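Probable GTP-binding protein EngB (Pyrococcus horikoshii, PDB 2CXX) binds guanine nucleotides as a probable magnesium-dependent P-loop GTPase of the EngB family, and is predicted to be needed for normal cell division and septation. Local coordinates at residues K14-T22 with A165-K175. Sequence-based numbering, arbitrary orientation.
With GDP (guanosine-5'-diphosphate), chain D.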
loop_
_atom_site.group_PDB
_atom_site.type_symbol
_atom_site.label_atom_id
_atom_site.label_comp_id
_atom_site.label_asym_id
_atom_site.label_seq_id
_atom_site.Cartn_x
_atom_site.Cartn_y
_atom_site.Cartn_z
ATOM N N LYS A 14 -6.566 -3.601 0.848
ATOM C CA LYS A 14 -5.328 -4.376 0.809
ATOM C C LYS A 14 -5.536 -5.861 0.960
ATOM O O LYS A 14 -4.994 -6.646 0.156
ATOM C CB LYS A 14 -4.395 -3.825 1.875
ATOM C CG LYS A 14 -3.074 -4.594 2.013
ATOM C CD LYS A 14 -2.018 -3.732 2.797
ATOM C CE LYS A 14 -2.399 -3.459 4.243
ATOM N NZ LYS A 14 -2.549 -4.773 4.942
ATOM N N SER A 15 -6.316 -6.299 1.955
ATOM C CA SER A 15 -6.530 -7.747 2.098
ATOM C C SER A 15 -7.277 -8.275 0.861
ATOM O O SER A 15 -6.985 -9.395 0.405
ATOM C CB SER A 15 -7.303 -8.083 3.386
ATOM O OG SER A 15 -8.554 -7.422 3.365
ATOM N N THR A 16 -8.253 -7.531 0.323
ATOM C CA THR A 16 -8.922 -7.938 -0.914
ATOM C C THR A 16 -7.920 -8.084 -2.090
ATOM O O THR A 16 -7.932 -9.069 -2.853
ATOM C CB THR A 16 -10.027 -6.918 -1.347
ATOM O OG1 THR A 16 -11.014 -6.808 -0.305
ATOM C CG2 THR A 16 -10.761 -7.456 -2.584
ATOM N N LEU A 17 -7.005 -7.145 -2.219
ATOM C CA LEU A 17 -6.011 -7.197 -3.307
ATOM C C LEU A 17 -5.106 -8.439 -3.134
ATOM O O LEU A 17 -4.816 -9.149 -4.075
ATOM C CB LEU A 17 -5.147 -5.918 -3.289
ATOM C CG LEU A 17 -3.912 -5.894 -4.177
ATOM C CD1 LEU A 17 -4.271 -6.285 -5.627
ATOM C CD2 LEU A 17 -3.296 -4.523 -4.108
ATOM N N ILE A 18 -4.658 -8.695 -1.911
ATOM C CA ILE A 18 -3.795 -9.851 -1.663
ATOM C C ILE A 18 -4.507 -11.140 -2.020
ATOM O O ILE A 18 -3.882 -12.078 -2.578
ATOM C CB ILE A 18 -3.318 -9.889 -0.223
ATOM C CG1 ILE A 18 -2.281 -8.782 -0.030
ATOM C CG2 ILE A 18 -2.669 -11.272 0.074
ATOM C CD1 ILE A 18 -1.814 -8.542 1.363
ATOM N N TYR A 19 -5.787 -11.200 -1.698
ATOM C CA TYR A 19 -6.582 -12.371 -2.091
ATOM C C TYR A 19 -6.692 -12.462 -3.620
ATOM O O TYR A 19 -6.615 -13.567 -4.166
ATOM C CB TYR A 19 -7.987 -12.279 -1.460
ATOM C CG TYR A 19 -8.945 -13.295 -2.023
ATOM C CD1 TYR A 19 -8.722 -14.652 -1.841
ATOM C CD2 TYR A 19 -10.042 -12.903 -2.786
ATOM C CE1 TYR A 19 -9.575 -15.593 -2.416
ATOM C CE2 TYR A 19 -10.898 -13.869 -3.353
ATOM C CZ TYR A 19 -10.634 -15.179 -3.155
ATOM O OH TYR A 19 -11.454 -16.097 -3.761
ATOM N N ARG A 20 -6.956 -11.353 -4.319
ATOM C CA ARG A 20 -7.004 -11.417 -5.801
ATOM C C ARG A 20 -5.680 -11.908 -6.424
ATOM O O ARG A 20 -5.664 -12.662 -7.415
ATOM C CB ARG A 20 -7.296 -10.054 -6.391
ATOM C CG ARG A 20 -8.671 -9.608 -6.202
ATOM C CD ARG A 20 -9.641 -10.628 -6.770
ATOM N NE ARG A 20 -10.989 -10.087 -6.752
ATOM C CZ ARG A 20 -11.999 -10.645 -7.393
ATOM N NH1 ARG A 20 -11.780 -11.759 -8.101
ATOM N NH2 ARG A 20 -13.209 -10.105 -7.320
ATOM N N LEU A 21 -4.559 -11.491 -5.839
ATOM C CA LEU A 21 -3.237 -11.831 -6.323
ATOM C C LEU A 21 -2.809 -13.264 -5.991
ATOM O O LEU A 21 -2.226 -13.963 -6.791
ATOM C CB LEU A 21 -2.194 -10.858 -5.692
ATOM C CG LEU A 21 -2.209 -9.464 -6.365
ATOM C CD1 LEU A 21 -1.205 -8.519 -5.617
ATOM C CD2 LEU A 21 -1.777 -9.579 -7.863
ATOM N N THR A 22 -3.163 -13.723 -4.816
ATOM C CA THR A 22 -2.680 -15.001 -4.370
ATOM C C THR A 22 -3.698 -16.116 -4.172
ATOM O O THR A 22 -3.307 -17.238 -3.955
ATOM C CB THR A 22 -2.042 -14.861 -2.978
ATOM O OG1 THR A 22 -3.074 -14.515 -2.038
ATOM C CG2 THR A 22 -0.991 -13.713 -2.934
ATOM N N ALA A 165 -9.612 -4.138 -6.986
ATOM C CA ALA A 165 -9.434 -5.420 -6.343
ATOM C C ALA A 165 -10.800 -6.113 -6.238
ATOM O O ALA A 165 -10.870 -7.372 -6.203
ATOM C CB ALA A 165 -8.847 -5.238 -4.917
ATOM N N LYS A 166 -11.853 -5.305 -6.182
ATOM C CA LYS A 166 -13.198 -5.845 -6.062
ATOM C C LYS A 166 -13.619 -6.591 -7.304
ATOM O O LYS A 166 -14.068 -7.712 -7.197
ATOM C CB LYS A 166 -14.237 -4.757 -5.801
ATOM C CG LYS A 166 -15.704 -5.248 -5.852
ATOM C CD LYS A 166 -16.622 -4.234 -5.211
ATOM C CE LYS A 166 -17.996 -4.862 -4.796
ATOM N NZ LYS A 166 -18.802 -3.893 -3.977
ATOM N N PHE A 167 -13.503 -5.934 -8.450
ATOM C CA PHE A 167 -13.926 -6.534 -9.711
ATOM C C PHE A 167 -12.833 -7.177 -10.534
ATOM O O PHE A 167 -13.105 -7.899 -11.500
ATOM C CB PHE A 167 -14.648 -5.483 -10.535
ATOM C CG PHE A 167 -15.869 -4.969 -9.882
ATOM C CD1 PHE A 167 -15.818 -3.835 -9.098
ATOM C CD2 PHE A 167 -17.080 -5.635 -10.024
ATOM C CE1 PHE A 167 -16.951 -3.344 -8.460
ATOM C CE2 PHE A 167 -18.226 -5.160 -9.389
ATOM C CZ PHE A 167 -18.165 -4.007 -8.605
ATOM N N GLY A 168 -11.580 -6.928 -10.174
ATOM C CA GLY A 168 -10.509 -7.559 -10.909
ATOM C C GLY A 168 -9.801 -6.706 -11.953
ATOM O O GLY A 168 -8.780 -7.130 -12.505
ATOM N N ASP A 169 -10.300 -5.516 -12.223
ATOM C CA ASP A 169 -9.693 -4.636 -13.211
ATOM C C ASP A 169 -8.163 -4.390 -13.032
ATOM O O ASP A 169 -7.740 -3.910 -11.981
ATOM C CB ASP A 169 -10.367 -3.245 -13.197
ATOM C CG ASP A 169 -11.868 -3.277 -13.511
ATOM O OD1 ASP A 169 -12.590 -4.123 -12.990
ATOM O OD2 ASP A 169 -12.341 -2.415 -14.276
ATOM N N ASN A 170 -7.359 -4.694 -14.059
ATOM C CA ASN A 170 -5.892 -4.454 -14.052
ATOM C C ASN A 170 -5.052 -5.198 -13.025
ATOM O O ASN A 170 -3.893 -4.834 -12.805
ATOM C CB ASN A 170 -5.589 -2.950 -13.912
ATOM C CG ASN A 170 -6.264 -2.125 -14.978
ATOM O OD1 ASN A 170 -6.347 -2.557 -16.134
ATOM N ND2 ASN A 170 -6.742 -0.924 -14.617
ATOM N N ILE A 171 -5.634 -6.186 -12.339
ATOM C CA ILE A 171 -4.858 -6.984 -11.400
ATOM C C ILE A 171 -3.718 -7.680 -12.120
ATOM O O ILE A 171 -2.604 -7.755 -11.607
ATOM C CB ILE A 171 -5.752 -8.036 -10.711
ATOM C CG1 ILE A 171 -6.813 -7.303 -9.902
ATOM C CG2 ILE A 171 -4.893 -8.999 -9.891
ATOM C CD1 ILE A 171 -6.245 -6.587 -8.715
ATOM N N GLU A 172 -3.937 -8.200 -13.331
ATOM C CA GLU A 172 -2.812 -8.849 -13.998
ATOM C C GLU A 172 -1.708 -7.849 -14.323
ATOM O O GLU A 172 -0.510 -8.184 -14.270
ATOM C CB GLU A 172 -3.244 -9.559 -15.290
ATOM C CG GLU A 172 -2.117 -10.418 -15.850
ATOM C CD GLU A 172 -2.470 -11.067 -17.190
ATOM O OE1 GLU A 172 -2.582 -10.322 -18.195
ATOM O OE2 GLU A 172 -2.629 -12.308 -17.241
ATOM N N ARG A 173 -2.084 -6.619 -14.664
ATOM C CA ARG A 173 -1.056 -5.624 -14.970
ATOM C C ARG A 173 -0.238 -5.311 -13.693
ATOM O O ARG A 173 0.990 -5.100 -13.754
ATOM C CB ARG A 173 -1.701 -4.330 -15.520
ATOM C CG ARG A 173 -2.732 -4.528 -16.632
ATOM C CD ARG A 173 -3.035 -3.240 -17.430
ATOM N NE ARG A 173 -1.811 -2.560 -17.856
ATOM C CZ ARG A 173 -1.199 -2.723 -19.033
ATOM N NH1 ARG A 173 -1.690 -3.554 -19.951
ATOM N NH2 ARG A 173 -0.072 -2.060 -19.275
ATOM N N LEU A 174 -0.915 -5.309 -12.525
ATOM C CA LEU A 174 -0.248 -5.016 -11.265
ATOM C C LEU A 174 0.717 -6.161 -10.970
ATOM O O LEU A 174 1.832 -5.935 -10.541
ATOM C CB LEU A 174 -1.267 -4.808 -10.123
ATOM C CG LEU A 174 -0.670 -4.721 -8.716
ATOM C CD1 LEU A 174 0.353 -3.566 -8.680
ATOM C CD2 LEU A 174 -1.743 -4.489 -7.680
ATOM N N LYS A 175 0.268 -7.405 -11.187
ATOM C CA LYS A 175 1.137 -8.552 -10.974
ATOM C C LYS A 175 2.360 -8.444 -11.905
ATOM O O LYS A 175 3.480 -8.639 -11.489
ATOM C CB LYS A 175 0.372 -9.849 -11.271
ATOM C CG LYS A 175 0.958 -11.078 -10.627
ATOM C CD LYS A 175 0.260 -12.345 -11.169
ATOM C CE LYS A 175 -1.269 -12.253 -11.022
ATOM N NZ LYS A 175 -1.857 -13.259 -10.032
HETATM P PB GDP D . -8.186 -3.554 4.092
HETATM O O1B GDP D . -8.632 -3.056 5.425
HETATM O O2B GDP D . -7.354 -2.447 3.330
HETATM O O3B GDP D . -7.694 -4.983 3.997
HETATM O O3A GDP D . -9.518 -3.585 3.227
HETATM P PA GDP D . -10.533 -4.681 2.660
HETATM O O1A GDP D . -9.858 -5.513 1.643
HETATM O O2A GDP D . -11.118 -5.545 3.837
HETATM O "O5'" GDP D . -11.613 -3.817 1.849
HETATM C "C5'" GDP D . -12.229 -2.872 2.672
HETATM C "C4'" GDP D . -13.547 -2.411 2.038
HETATM O "O4'" GDP D . -13.291 -1.875 0.665
HETATM C "C3'" GDP D . -14.579 -3.457 1.785
HETATM O "O3'" GDP D . -15.975 -3.310 2.076
HETATM C "C2'" GDP D . -14.225 -4.017 0.391
HETATM O "O2'" GDP D . -15.436 -4.593 -0.229
HETATM C "C1'" GDP D . -14.033 -2.677 -0.326
HETATM N N9 GDP D . -13.200 -2.744 -1.535
HETATM C C8 GDP D . -11.939 -3.360 -1.703
HETATM N N7 GDP D . -11.524 -3.182 -2.910
HETATM C C5 GDP D . -12.457 -2.456 -3.602
HETATM C C6 GDP D . -12.567 -1.951 -4.934
HETATM O O6 GDP D . -11.722 -2.138 -5.753
HETATM N N1 GDP D . -13.696 -1.218 -5.288
HETATM C C2 GDP D . -14.693 -0.991 -4.382
HETATM N N2 GDP D . -15.792 -0.268 -4.785
HETATM N N3 GDP D . -14.618 -1.449 -3.142
HETATM C C4 GDP D . -13.524 -2.179 -2.721
#
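The guanidinium of Arg20 turns an edge to the backbone of Ala165 and Lys166, both carbonyl oxygens at that edge but somewhat tilted out of its plane. The aliphatic chain of Lys166 lies across one face of the guanine, Lys166 CB 3.4 Å from C6 of GDP, and its CG sits over one face of the Phe167 ring, offset toward the rim. This is the P-loop GTPase fold: helix 14-22 follows the phosphate-binding loop, and 165-167 belongs to the guanine-recognition loop, the G5 motif. Arg20 NE meets Ala165 O nearly end-on at 2.8 Å; Arg20 NH2 comes to Lys166 O from above the carbonyl plane, at a doubtfully short 2.5 Å. Both ends of GDP are gripped: Lys14 N and Ser15 N donate to the beta-phosphate oxygens O2B and O3B, Thr16 OG1 to O1A, and Lys166 N to guanine O6. Thr16 CG2 packs 3.7 Å from Ala165 CB. Where helices 14-22 and 171-175 cross at -81°, Leu17 and Leu174 meet tip to tip, and Leu17 CD1 also touches Ile171 CD1. Phe6 of strand 3-8 packs against Leu17 and Leu21. At the far end Leu21 CD2 sits 3.8 Å from Ile171 CG2, and Lys175 NZ makes a weak 3.3 Å bond to Leu21 O.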